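Local coordinates for protein aminoglycoside phosphotransferase (Alicyclobacillus acidocaldarius subsp. acidocaldarius, PDB 4PDY) that probably acts as a phosphoryl-group transferase of the aminoglycoside phosphotransferase family, built on a protein-kinase-like fold, at residues A[22-27]-A[103-108]; A[29-34]-A[96-101]; A[68-73]-A[243-248]; A[127-132]-A[282-287]. All coordinates share one frame; numbering follows the deposited sequence. Where two conformers were deposited one is given.

Interactions 1 and 2 share the N-terminal, sheet-bearing lobe. They place consecutive pieces of the N-terminal chain against neighbouring antiparallel strands, 103-109 and 98-100. Interaction 1 is buried and rests on apolar packing round one tyrosine. Interaction 2 is only partly buried and adds a bridging water. Interaction 3 is buried too and sits between the lobes, where helix 64-79 meets a turn of the C-terminal lobe. A selenomethionine touches backbone there. Y106 on strand 103-109 bonds to E245, which ties interactions 1 and 3 together. Interaction 4 is partly buried helix packing in the C-terminal lobe. It lies about 34 Å from interaction 1, centre to centre, and touches none of the others.

Interaction 1. Residues A[22-27]-A[103-108]; sequences LIPQAV and FTYYVT
I23 begins the contact by laying its branched chain beside the ring of Y105. The two side chains lie alongside and point opposite ways. I23 CG1 comes to 3.8 Å from Y105 CE1, and I23 CG2 lies at the same distance, 3.8 Å, from that CE1. I23 CD1 reaches on toward Y105 CD1. With CG2 anti to its backbone N, and CG1 beside that N (chi1 -64°), both branches of I23 lie along the ring. P24 follows and meets the hydroxyl end of the ring. Its CD is 3.5 Å from Y105 OH, a packing contact. P24 is also the N-cap residue of the short helix 25-28, and its carbonyl O takes the N-H of V27 at 3.0 Å. That first turn carries V27 back over the strand. V27 CG1 packs 3.9 Å from Y105 CG. V27 CG2 makes an off-centre CH-pi contact, 4.2 Å from the ring centroid and 29° from the ring normal. I23, P24 and V27 all approach from the same side of the Y105 ring, so one aromatic side chain serves three apolar residues. Its polar end is held by R59, whose NE bonds to Y105 OH. The main chain of I23 is fixed as well, its O by R38 and its N by E45. The segment packs on the antiparallel sheet of the N-terminal lobe of this kinase-like fold. I23 also touches A57 of strand 54-60, while V27 leans on V98 and H100 of strand 98-100.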
loop_
_atom_site.group_PDB
_atom_site.type_symbol
_atom_site.label_atom_id
_atom_site.label_comp_id
_atom_site.label_asym_id
_atom_site.label_seq_id
_atom_site.Cartn_x
_atom_site.Cartn_y
_atom_site.Cartn_z
ATOM N N LEU A 22 23.379 -12.875 1.736
ATOM C CA LEU A 22 23.347 -13.222 0.319
ATOM C C LEU A 22 22.496 -14.470 0.137
ATOM O O LEU A 22 22.476 -15.365 0.995
ATOM C CB LEU A 22 24.753 -13.460 -0.247
ATOM C CG LEU A 22 25.529 -12.227 -0.724
ATOM C CD1 LEU A 22 26.989 -12.603 -0.883
ATOM C CD2 LEU A 22 24.973 -11.662 -2.028
ATOM N N ILE A 23 21.778 -14.520 -0.970
ATOM C CA ILE A 23 21.052 -15.721 -1.339
ATOM C C ILE A 23 22.065 -16.858 -1.534
ATOM O O ILE A 23 23.116 -16.639 -2.140
ATOM C CB ILE A 23 20.186 -15.476 -2.597
ATOM C CG1 ILE A 23 19.119 -14.422 -2.273
ATOM C CG2 ILE A 23 19.607 -16.780 -3.147
ATOM C CD1 ILE A 23 18.263 -13.997 -3.431
ATOM N N PRO A 24 21.755 -18.073 -1.053
ATOM C CA PRO A 24 22.708 -19.160 -1.275
ATOM C C PRO A 24 22.955 -19.410 -2.770
ATOM O O PRO A 24 22.030 -19.366 -3.564
ATOM C CB PRO A 24 22.038 -20.367 -0.594
ATOM C CG PRO A 24 21.154 -19.753 0.425
ATOM C CD PRO A 24 20.642 -18.497 -0.184
ATOM N N GLN A 25 24.204 -19.671 -3.143
ATOM C CA GLN A 25 24.542 -19.963 -4.536
ATOM C C GLN A 25 23.726 -21.100 -5.105
ATOM O O GLN A 25 23.390 -21.088 -6.291
ATOM C CB GLN A 25 26.022 -20.304 -4.669
ATOM C CG GLN A 25 26.491 -20.637 -6.085
ATOM C CD GLN A 25 26.290 -19.502 -7.077
ATOM O OE1 GLN A 25 26.702 -18.363 -6.833
ATOM N NE2 GLN A 25 25.667 -19.815 -8.216
ATOM N N ALA A 26 23.387 -22.099 -4.288
ATOM C CA ALA A 26 22.628 -23.238 -4.807
ATOM C C ALA A 26 21.271 -22.788 -5.373
ATOM O O ALA A 26 20.757 -23.398 -6.300
ATOM C CB ALA A 26 22.442 -24.308 -3.748
ATOM N N VAL A 27 20.707 -21.730 -4.803
ATOM C CA VAL A 27 19.423 -21.217 -5.308
ATOM C C VAL A 27 19.643 -20.588 -6.692
ATOM O O VAL A 27 18.899 -20.843 -7.642
ATOM C CB VAL A 27 18.818 -20.196 -4.346
ATOM C CG1 VAL A 27 17.618 -19.521 -4.976
ATOM C CG2 VAL A 27 18.398 -20.856 -3.041
ATOM N N PHE A 103 12.832 -20.657 3.107
ATOM C CA PHE A 103 12.453 -19.472 2.331
ATOM C C PHE A 103 11.965 -19.858 0.937
ATOM O O PHE A 103 12.381 -20.870 0.387
ATOM C CB PHE A 103 13.645 -18.524 2.157
ATOM C CG PHE A 103 14.103 -17.861 3.429
ATOM C CD1 PHE A 103 13.283 -16.956 4.099
ATOM C CD2 PHE A 103 15.348 -18.139 3.960
ATOM C CE1 PHE A 103 13.721 -16.334 5.250
ATOM C CE2 PHE A 103 15.799 -17.509 5.096
ATOM C CZ PHE A 103 14.988 -16.610 5.756
ATOM N N THR A 104 11.089 -19.022 0.389
ATOM C CA THR A 104 10.629 -19.145 -0.977
ATOM C C THR A 104 11.302 -18.025 -1.763
ATOM O O THR A 104 11.111 -16.862 -1.476
ATOM C CB THR A 104 9.086 -18.994 -1.059
ATOM O OG1 THR A 104 8.475 -20.014 -0.258
ATOM C CG2 THR A 104 8.575 -19.067 -2.495
ATOM N N TYR A 105 12.118 -18.394 -2.740
ATOM C CA TYR A 105 12.799 -17.438 -3.600
ATOM C C TYR A 105 12.100 -17.356 -4.938
ATOM O O TYR A 105 11.760 -18.381 -5.521
ATOM C CB TYR A 105 14.244 -17.893 -3.815
ATOM C CG TYR A 105 15.076 -17.918 -2.554
ATOM C CD1 TYR A 105 15.715 -16.765 -2.101
ATOM C CD2 TYR A 105 15.196 -19.073 -1.801
ATOM C CE1 TYR A 105 16.482 -16.779 -0.957
ATOM C CE2 TYR A 105 15.939 -19.087 -0.632
ATOM C CZ TYR A 105 16.558 -17.939 -0.199
ATOM O OH TYR A 105 17.349 -17.951 0.927
ATOM N N TYR A 106 11.945 -16.140 -5.441
ATOM C CA TYR A 106 11.472 -15.968 -6.812
ATOM C C TYR A 106 12.175 -14.807 -7.463
ATOM O O TYR A 106 12.646 -13.911 -6.780
ATOM C CB TYR A 106 9.926 -15.842 -6.869
ATOM C CG TYR A 106 9.354 -14.635 -6.180
ATOM C CD1 TYR A 106 9.212 -13.437 -6.848
ATOM C CD2 TYR A 106 8.884 -14.711 -4.872
ATOM C CE1 TYR A 106 8.714 -12.308 -6.237
ATOM C CE2 TYR A 106 8.370 -13.579 -4.251
ATOM C CZ TYR A 106 8.265 -12.381 -4.940
ATOM O OH TYR A 106 7.746 -11.244 -4.351
ATOM N N VAL A 107 12.245 -14.872 -8.789
ATOM C CA VAL A 107 13.083 -13.989 -9.581
ATOM C C VAL A 107 12.214 -13.347 -10.654
ATOM O O VAL A 107 11.385 -14.013 -11.281
ATOM C CB VAL A 107 14.227 -14.806 -10.233
ATOM C CG1 VAL A 107 15.070 -13.932 -11.131
ATOM C CG2 VAL A 107 15.111 -15.482 -9.185
ATOM N N THR A 108 12.457 -12.058 -10.889
ATOM C CA THR A 108 11.834 -11.348 -12.001
ATOM C C THR A 108 12.886 -10.656 -12.855
ATOM O O THR A 108 14.046 -10.421 -12.449
ATOM C CB THR A 108 10.820 -10.278 -11.557
ATOM O OG1 THR A 108 11.473 -9.227 -10.855
ATOM C CG2 THR A 108 9.742 -10.854 -10.655
#

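Interaction 2. Residues A[29-34]-A[96-101]; sequences SKYDLA and PYVRHG
Y31 swings CG anti to its carbonyl carbon (chi1 -66°), which sends the ring toward V98. V98 has CG1 anti to its backbone N (chi1 177°), and this leaves CG2 to do the touching. The site is on the antiparallel sheet of the kinase-like N-terminal lobe, where strand 98-100 pairs with strand 103-109. V98 CG2 lies 3.7 Å from Y31 CE1 and 3.8 Å from Y31 OH. Y31 and V98 run side by side but head opposite ways. K30 comes in crosswise over the same methyl, with K30 CB 3.9 Å from V98 CG2. The lysine chain curls so that its NZ bonds back to A26 O. One methyl thus takes the aliphatic root of K30 and the far half of the Y31 ring. Y31 also rests on V107 of the next strand. A phenylalanine here would probably leave the bridging water without its hydroxyl donor and take away the oxygen that packs on V98 CG2. That water lies in the plane of the Y31 ring, at its edge. It accepts from Y31 OH at 2.8 Å and donates to P96 O, also at 2.8 Å.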
loop_
_atom_site.group_PDB
_atom_site.type_symbol
_atom_site.label_atom_id
_atom_site.label_comp_id
_atom_site.label_asym_id
_atom_site.label_seq_id
_atom_site.Cartn_x
_atom_site.Cartn_y
_atom_site.Cartn_z
ATOM N N SER A 29 21.875 -21.221 -8.848
ATOM C CA SER A 29 22.178 -22.258 -9.810
ATOM C C SER A 29 21.013 -23.121 -10.298
ATOM O O SER A 29 21.157 -23.907 -11.217
ATOM C CB SER A 29 23.295 -23.146 -9.238
ATOM O OG SER A 29 24.519 -22.433 -9.253
ATOM N N LYS A 30 19.829 -22.946 -9.694
ATOM C CA LYS A 30 18.627 -23.605 -10.218
ATOM C C LYS A 30 18.094 -22.920 -11.471
ATOM O O LYS A 30 17.359 -23.532 -12.237
ATOM C CB LYS A 30 17.512 -23.637 -9.159
ATOM C CG LYS A 30 17.873 -24.399 -7.895
ATOM C CD LYS A 30 18.278 -25.827 -8.198
ATOM C CE LYS A 30 18.699 -26.609 -6.960
ATOM N NZ LYS A 30 19.978 -26.066 -6.406
ATOM N N TYR A 31 18.494 -21.668 -11.695
ATOM C CA TYR A 31 18.072 -20.920 -12.868
ATOM C C TYR A 31 19.089 -21.128 -13.993
ATOM O O TYR A 31 20.168 -21.709 -13.781
ATOM C CB TYR A 31 17.917 -19.438 -12.514
ATOM C CG TYR A 31 16.793 -19.205 -11.531
ATOM C CD1 TYR A 31 16.986 -19.336 -10.171
ATOM C CD2 TYR A 31 15.523 -18.874 -11.974
ATOM C CE1 TYR A 31 15.924 -19.159 -9.269
ATOM C CE2 TYR A 31 14.462 -18.714 -11.095
ATOM C CZ TYR A 31 14.681 -18.823 -9.746
ATOM O OH TYR A 31 13.655 -18.670 -8.828
ATOM N N ASP A 32 18.736 -20.659 -15.183
ATOM C CA ASP A 32 19.648 -20.676 -16.332
ATOM C C ASP A 32 20.105 -19.276 -16.777
ATOM O O ASP A 32 20.139 -18.950 -17.967
ATOM C CB ASP A 32 19.014 -21.415 -17.510
ATOM C CG ASP A 32 18.865 -22.901 -17.259
ATOM O OD1 ASP A 32 19.781 -23.514 -16.647
ATOM O OD2 ASP A 32 17.842 -23.469 -17.719
ATOM N N LEU A 33 20.503 -18.455 -15.832
ATOM C CA LEU A 33 20.739 -17.045 -16.098
ATOM C C LEU A 33 22.215 -16.635 -16.202
ATOM O O LEU A 33 22.525 -15.459 -16.439
ATOM C CB LEU A 33 20.062 -16.213 -15.027
ATOM C CG LEU A 33 18.544 -16.374 -14.982
ATOM C CD1 LEU A 33 18.013 -15.600 -13.787
ATOM C CD2 LEU A 33 17.883 -15.916 -16.273
ATOM N N ALA A 34 23.107 -17.585 -15.977
ATOM C CA ALA A 34 24.535 -17.333 -16.155
ATOM C C ALA A 34 24.994 -16.110 -15.372
ATOM O O ALA A 34 25.658 -15.207 -15.890
ATOM C CB ALA A 34 24.903 -17.207 -17.644
ATOM N N PRO A 96 8.208 -21.786 -10.721
ATOM C CA PRO A 96 8.195 -20.324 -10.547
ATOM C C PRO A 96 8.928 -19.802 -9.297
ATOM O O PRO A 96 9.008 -18.603 -9.092
ATOM C CB PRO A 96 6.695 -20.009 -10.470
ATOM C CG PRO A 96 6.126 -21.244 -9.882
ATOM C CD PRO A 96 6.904 -22.397 -10.402
ATOM N N TYR A 97 9.452 -20.709 -8.471
ATOM C CA TYR A 97 10.179 -20.350 -7.258
ATOM C C TYR A 97 11.180 -21.450 -6.974
ATOM O O TYR A 97 11.096 -22.521 -7.571
ATOM C CB TYR A 97 9.192 -20.203 -6.066
ATOM C CG TYR A 97 8.457 -21.497 -5.770
ATOM C CD1 TYR A 97 9.044 -22.523 -5.059
ATOM C CD2 TYR A 97 7.219 -21.722 -6.309
ATOM C CE1 TYR A 97 8.402 -23.719 -4.855
ATOM C CE2 TYR A 97 6.544 -22.917 -6.102
ATOM C CZ TYR A 97 7.151 -23.918 -5.390
ATOM O OH TYR A 97 6.513 -25.106 -5.188
ATOM N N VAL A 98 12.053 -21.172 -6.010
ATOM C CA VAL A 98 12.908 -22.171 -5.387
ATOM C C VAL A 98 12.590 -22.132 -3.890
ATOM O O VAL A 98 12.604 -21.069 -3.292
ATOM C CB VAL A 98 14.421 -21.893 -5.599
ATOM C CG1 VAL A 98 15.285 -22.903 -4.872
ATOM C CG2 VAL A 98 14.755 -21.903 -7.069
ATOM N N ARG A 99 12.378 -23.298 -3.311
ATOM C CA ARG A 99 12.155 -23.411 -1.877
ATOM C C ARG A 99 13.448 -23.969 -1.282
ATOM O O ARG A 99 13.882 -25.051 -1.670
ATOM C CB ARG A 99 10.981 -24.352 -1.607
ATOM C CG ARG A 99 10.622 -24.539 -0.162
ATOM C CD ARG A 99 9.895 -23.321 0.366
ATOM N NE ARG A 99 9.579 -23.537 1.749
ATOM C CZ ARG A 99 9.167 -22.609 2.584
ATOM N NH1 ARG A 99 8.980 -21.363 2.169
ATOM N NH2 ARG A 99 8.910 -22.952 3.839
ATOM N N HIS A 100 14.040 -23.248 -0.344
ATOM C CA HIS A 100 15.302 -23.696 0.268
ATOM C C HIS A 100 15.482 -23.030 1.630
ATOM O O HIS A 100 15.282 -21.817 1.772
ATOM C CB HIS A 100 16.473 -23.342 -0.649
ATOM C CG HIS A 100 17.794 -23.884 -0.204
ATOM N ND1 HIS A 100 18.067 -25.232 -0.156
ATOM C CD2 HIS A 100 18.939 -23.252 0.150
ATOM C CE1 HIS A 100 19.317 -25.409 0.231
ATOM N NE2 HIS A 100 19.865 -24.223 0.429
ATOM N N GLY A 101 15.854 -23.826 2.622
ATOM C CA GLY A 101 16.173 -23.291 3.932
ATOM C C GLY A 101 15.032 -22.492 4.559
ATOM O O GLY A 101 15.275 -21.493 5.221
HETATM O O HOH W 1 11.416 -17.449 -9.900
#

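Interaction 3. Residues A[68-73]-A[243-248]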
loop_
_atom_site.group_PDB
_atom_site.type_symbol
_atom_site.label_atom_id
_atom_site.label_comp_id
_atom_site.label_asym_id
_atom_site.label_seq_id
_atom_site.Cartn_x
_atom_site.Cartn_y
_atom_site.Cartn_z
ATOM N N ARG A 68 2.424 -19.712 -6.261
ATOM C CA ARG A 68 1.766 -20.215 -7.455
ATOM C C ARG A 68 0.508 -19.440 -7.848
ATOM O O ARG A 68 0.366 -19.069 -9.020
ATOM C CB ARG A 68 1.486 -21.711 -7.352
ATOM C CG ARG A 68 2.776 -22.513 -7.368
ATOM C CD ARG A 68 2.493 -23.992 -7.405
ATOM N NE ARG A 68 3.736 -24.754 -7.385
ATOM C CZ ARG A 68 4.466 -25.062 -8.454
ATOM N NH1 ARG A 68 4.113 -24.680 -9.679
ATOM N NH2 ARG A 68 5.585 -25.752 -8.279
ATOM N N ILE A 69 -0.408 -19.198 -6.895
ATOM C CA ILE A 69 -1.595 -18.419 -7.247
ATOM C C ILE A 69 -1.239 -16.979 -7.636
ATOM O O ILE A 69 -1.895 -16.382 -8.500
ATOM C CB ILE A 69 -2.701 -18.495 -6.183
ATOM C CG1 ILE A 69 -4.011 -17.965 -6.792
ATOM C CG2 ILE A 69 -2.331 -17.720 -4.944
ATOM C CD1 ILE A 69 -5.213 -18.049 -5.882
HETATM N N MSE A 70 -0.215 -16.427 -6.996
HETATM C CA MSE A 70 0.229 -15.084 -7.315
HETATM C C MSE A 70 0.665 -15.003 -8.779
HETATM O O MSE A 70 0.269 -14.097 -9.521
HETATM C CB MSE A 70 1.345 -14.696 -6.337
HETATM C CG MSE A 70 1.784 -13.255 -6.481
HETATM SE SE MSE A 70 3.250 -12.877 -5.228
HETATM C CE MSE A 70 4.587 -14.056 -6.019
ATOM N N VAL A 71 1.495 -15.956 -9.206
ATOM C CA VAL A 71 1.910 -16.036 -10.613
ATOM C C VAL A 71 0.711 -16.231 -11.536
ATOM O O VAL A 71 0.560 -15.531 -12.533
ATOM C CB VAL A 71 2.916 -17.187 -10.850
ATOM C CG1 VAL A 71 3.091 -17.472 -12.343
ATOM C CG2 VAL A 71 4.265 -16.863 -10.217
ATOM N N GLN A 72 -0.174 -17.158 -11.178
ATOM C CA GLN A 72 -1.377 -17.388 -11.998
ATOM C C GLN A 72 -2.274 -16.165 -12.124
ATOM O O GLN A 72 -2.853 -15.929 -13.180
ATOM C CB GLN A 72 -2.203 -18.581 -11.508
ATOM C CG GLN A 72 -1.555 -19.932 -11.726
ATOM C CD GLN A 72 -1.270 -20.233 -13.183
ATOM O OE1 GLN A 72 -2.171 -20.229 -14.026
ATOM N NE2 GLN A 72 -0.013 -20.494 -13.485
ATOM N N CYS A 73 -2.392 -15.405 -11.039
ATOM C CA CYS A 73 -3.125 -14.159 -11.060
ATOM C C CYS A 73 -2.549 -13.195 -12.078
ATOM O O CYS A 73 -3.280 -12.613 -12.878
ATOM C CB CYS A 73 -3.135 -13.535 -9.674
ATOM S SG CYS A 73 -4.047 -12.002 -9.686
ATOM N N ASP A 243 6.286 -6.795 -6.167
ATOM C CA ASP A 243 5.888 -7.318 -4.847
ATOM C C ASP A 243 4.380 -7.465 -4.659
ATOM O O ASP A 243 3.767 -6.611 -4.035
ATOM C CB ASP A 243 6.471 -6.483 -3.707
ATOM C CG ASP A 243 6.368 -7.180 -2.365
ATOM O OD1 ASP A 243 5.809 -8.291 -2.305
ATOM O OD2 ASP A 243 6.836 -6.589 -1.370
ATOM N N PHE A 244 3.859 -8.542 -5.232
ATOM C CA PHE A 244 2.435 -8.861 -5.172
ATOM C C PHE A 244 2.124 -9.794 -4.007
ATOM O O PHE A 244 1.082 -10.419 -4.003
ATOM C CB PHE A 244 1.991 -9.471 -6.514
ATOM C CG PHE A 244 1.843 -8.454 -7.615
ATOM C CD1 PHE A 244 2.944 -8.035 -8.381
ATOM C CD2 PHE A 244 0.603 -7.869 -7.851
ATOM C CE1 PHE A 244 2.769 -7.088 -9.381
ATOM C CE2 PHE A 244 0.442 -6.917 -8.844
ATOM C CZ PHE A 244 1.516 -6.534 -9.601
ATOM N N GLU A 245 2.980 -9.860 -3.000
ATOM C CA GLU A 245 2.827 -10.838 -1.917
ATOM C C GLU A 245 1.615 -10.559 -1.022
ATOM O O GLU A 245 1.121 -11.475 -0.388
ATOM C CB GLU A 245 4.108 -10.908 -1.087
ATOM C CG GLU A 245 5.290 -11.404 -1.885
ATOM C CD GLU A 245 6.582 -11.435 -1.107
ATOM O OE1 GLU A 245 6.563 -11.428 0.131
ATOM O OE2 GLU A 245 7.647 -11.443 -1.769
ATOM N N LEU A 246 1.212 -9.301 -0.927
ATOM C CA LEU A 246 0.014 -8.957 -0.143
ATOM C C LEU A 246 -1.250 -8.853 -0.989
ATOM O O LEU A 246 -2.333 -8.605 -0.441
ATOM C CB LEU A 246 0.258 -7.651 0.608
ATOM C CG LEU A 246 1.372 -7.679 1.640
ATOM C CD1 LEU A 246 1.467 -6.356 2.358
ATOM C CD2 LEU A 246 1.170 -8.812 2.631
ATOM N N ALA A 247 -1.141 -9.045 -2.296
ATOM C CA ALA A 247 -2.268 -8.878 -3.203
ATOM C C ALA A 247 -3.317 -9.949 -2.931
ATOM O O ALA A 247 -2.973 -11.095 -2.654
ATOM C CB ALA A 247 -1.816 -8.907 -4.663
ATOM N N ARG A 248 -4.597 -9.560 -3.036
ATOM C CA ARG A 248 -5.722 -10.504 -2.854
ATOM C C ARG A 248 -6.978 -9.813 -3.352
ATOM O O ARG A 248 -6.972 -8.613 -3.548
ATOM C CB ARG A 248 -5.898 -10.920 -1.396
ATOM C CG ARG A 248 -6.119 -9.759 -0.472
ATOM C CD ARG A 248 -6.293 -10.178 0.984
ATOM N NE ARG A 248 -6.286 -9.002 1.852
ATOM C CZ ARG A 248 -7.363 -8.268 2.155
ATOM N NH1 ARG A 248 -8.567 -8.570 1.666
ATOM N NH2 ARG A 248 -7.231 -7.210 2.947
#
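M70 and F244 make the main apolar part of the contact. M70 is a selenomethionine, extended through chi1 and chi2 (-174° and -178°), so it reaches straight out from helix 64-79. Its CG packs 3.8 Å from F244 CB, and the two side chains meet crosswise. Of the F244 side chain, CB does the touching. Its ring leads away, to edge-to-face contacts with H223 and F134. M70 SE also lies 4.2 Å from E245 CG, and M70 itself touches F88.

A second group of contacts is between selenium and backbone. M70 SE lies 3.5 Å from F244 O and 3.8 Å from E245 N. These are packing contacts onto the peptide that joins the two residues. Helix 64-79 probably corresponds to helix C of kinases, and D243-F244-E245 to their DFG stretch. The contact therefore joins the two lobes.

The polar bonds lie within the turn and around it. F244 to A247 form a type I beta turn, closed by A247 N to F244 O at 3.1 Å. The carbonyl touched by selenium is thus also the acceptor of the turn. E245 N gives a weak bond to D243 OD1 at 3.3 Å. The E245 carboxylate is engaged outside the two segments: OE2 takes a salt bridge from K58 and a hydrogen bond from Y106 OH.

Interaction 4. Residues A[127-132]-A[282-287]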
loop_
_atom_site.group_PDB
_atom_site.type_symbol
_atom_site.label_atom_id
_atom_site.label_comp_id
_atom_site.label_asym_id
_atom_site.label_seq_id
_atom_site.Cartn_x
_atom_site.Cartn_y
_atom_site.Cartn_z
ATOM N N THR A 127 0.597 5.640 -11.120
ATOM C CA THR A 127 0.375 4.606 -10.097
ATOM C C THR A 127 -1.114 4.215 -10.011
ATOM O O THR A 127 -1.427 3.052 -10.037
ATOM C CB THR A 127 0.923 5.062 -8.731
ATOM O OG1 THR A 127 2.308 5.427 -8.861
ATOM C CG2 THR A 127 0.799 3.972 -7.687
ATOM N N ALA A 128 -1.976 5.220 -9.970
ATOM C CA ALA A 128 -3.413 4.995 -9.940
ATOM C C ALA A 128 -3.865 4.226 -11.183
ATOM O O ALA A 128 -4.636 3.287 -11.105
ATOM C CB ALA A 128 -4.133 6.320 -9.836
ATOM N N TYR A 129 -3.400 4.637 -12.355
ATOM C CA TYR A 129 -3.772 3.981 -13.592
ATOM C C TYR A 129 -3.426 2.504 -13.528
ATOM O O TYR A 129 -4.221 1.619 -13.877
ATOM C CB TYR A 129 -3.081 4.695 -14.769
ATOM C CG TYR A 129 -3.546 4.315 -16.150
ATOM C CD1 TYR A 129 -4.892 4.365 -16.493
ATOM C CD2 TYR A 129 -2.622 4.000 -17.144
ATOM C CE1 TYR A 129 -5.304 4.044 -17.781
ATOM C CE2 TYR A 129 -3.029 3.685 -18.417
ATOM C CZ TYR A 129 -4.367 3.704 -18.735
ATOM O OH TYR A 129 -4.779 3.388 -20.002
ATOM N N THR A 130 -2.187 2.233 -13.135
ATOM C CA THR A 130 -1.713 0.867 -13.050
ATOM C C THR A 130 -2.532 0.037 -12.036
ATOM O O THR A 130 -2.898 -1.112 -12.329
ATOM C CB THR A 130 -0.208 0.869 -12.712
ATOM O OG1 THR A 130 0.506 1.317 -13.873
ATOM C CG2 THR A 130 0.270 -0.482 -12.260
ATOM N N LEU A 131 -2.749 0.599 -10.849
ATOM C CA LEU A 131 -3.550 -0.108 -9.846
ATOM C C LEU A 131 -4.966 -0.419 -10.367
ATOM O O LEU A 131 -5.486 -1.516 -10.155
ATOM C CB LEU A 131 -3.621 0.715 -8.566
ATOM C CG LEU A 131 -2.314 0.793 -7.758
ATOM C CD1 LEU A 131 -2.441 1.916 -6.732
ATOM C CD2 LEU A 131 -1.960 -0.536 -7.101
ATOM N N ALA A 132 -5.566 0.548 -11.040
ATOM C CA ALA A 132 -6.888 0.358 -11.619
ATOM C C ALA A 132 -6.881 -0.725 -12.685
ATOM O O ALA A 132 -7.788 -1.542 -12.789
ATOM C CB ALA A 132 -7.385 1.663 -12.176
ATOM N N ASP A 282 -10.833 6.333 -12.723
ATOM C CA ASP A 282 -12.058 6.518 -13.503
ATOM C C ASP A 282 -11.878 6.135 -14.961
ATOM O O ASP A 282 -12.791 5.593 -15.568
ATOM C CB ASP A 282 -12.522 7.970 -13.397
ATOM C CG ASP A 282 -13.955 8.159 -13.809
ATOM O OD1 ASP A 282 -14.873 7.828 -13.018
ATOM O OD2 ASP A 282 -14.159 8.672 -14.910
ATOM N N ALA A 283 -10.689 6.405 -15.516
ATOM C CA ALA A 283 -10.386 6.088 -16.915
ATOM C C ALA A 283 -10.487 4.584 -17.202
ATOM O O ALA A 283 -10.882 4.174 -18.290
ATOM C CB ALA A 283 -8.993 6.595 -17.269
ATOM N N VAL A 284 -10.135 3.765 -16.223
ATOM C CA VAL A 284 -10.241 2.319 -16.376
ATOM C C VAL A 284 -11.681 1.835 -16.134
ATOM O O VAL A 284 -12.212 1.043 -16.904
ATOM C CB VAL A 284 -9.234 1.600 -15.454
ATOM C CG1 VAL A 284 -9.383 0.096 -15.561
ATOM C CG2 VAL A 284 -7.812 2.032 -15.796
ATOM N N ARG A 285 -12.289 2.321 -15.063
ATOM C CA ARG A 285 -13.683 2.023 -14.735
ATOM C C ARG A 285 -14.212 3.161 -13.888
ATOM O O ARG A 285 -13.577 3.553 -12.926
ATOM C CB ARG A 285 -13.797 0.689 -13.999
ATOM C CG ARG A 285 -15.212 0.286 -13.634
ATOM C CD ARG A 285 -15.288 -1.163 -13.185
ATOM N NE ARG A 285 -16.668 -1.578 -12.950
ATOM C CZ ARG A 285 -17.545 -1.893 -13.906
ATOM N NH1 ARG A 285 -17.209 -1.842 -15.194
ATOM N NH2 ARG A 285 -18.776 -2.256 -13.568
ATOM N N ASN A 286 -15.397 3.657 -14.255
ATOM C CA ASN A 286 -16.110 4.718 -13.542
ATOM C C ASN A 286 -16.058 4.559 -12.037
ATOM O O ASN A 286 -16.254 3.449 -11.529
ATOM C CB ASN A 286 -17.594 4.694 -13.962
ATOM C CG ASN A 286 -18.427 5.774 -13.279
ATOM O OD1 ASN A 286 -18.173 6.964 -13.446
ATOM N ND2 ASN A 286 -19.433 5.358 -12.512
ATOM N N ILE A 287 -15.819 5.655 -11.320
ATOM C CA ILE A 287 -15.953 5.643 -9.868
ATOM C C ILE A 287 -17.381 6.068 -9.496
ATOM O O ILE A 287 -17.748 7.243 -9.666
ATOM C CB ILE A 287 -14.981 6.634 -9.213
ATOM C CG1 ILE A 287 -13.532 6.362 -9.656
ATOM C CG2 ILE A 287 -15.064 6.571 -7.700
ATOM C CD1 ILE A 287 -12.585 7.479 -9.247
#
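V284 meets both A132 and Y129, in a helix-to-helix contact of the C-terminal lobe of this kinase-like fold. Helix 121-137 packs there against helix 271-284. The conformation of V284 divides its work between two methyls. CG1 is anti to the backbone N (chi1 177°) and lies 3.6 Å from A132 O. CG2 is anti to the carbonyl carbon. It sits 3.7 Å from A132 CB and 3.8 Å from Y129 CE1, so it bridges one turn of the facing helix. Y129 also holds CG anti to its own N, which brings the CD1-CE1 side of its ring to that methyl. A132 has just a CB to offer, and this lets the two chains come close, with A132 CA 6.1 Å from V284 CA. An alanine in place of V284 would probably open a gap beside A132 and take the methyl from beside the Y129 ring. F281, one turn earlier, covers A128, L131 and A132. After V284 the chain is drawn back to D282. I287 N donates to D282 OD1 at 2.9 Å, nearly straight at 166°, on the anti side of the carboxylate and 26° out of its plane.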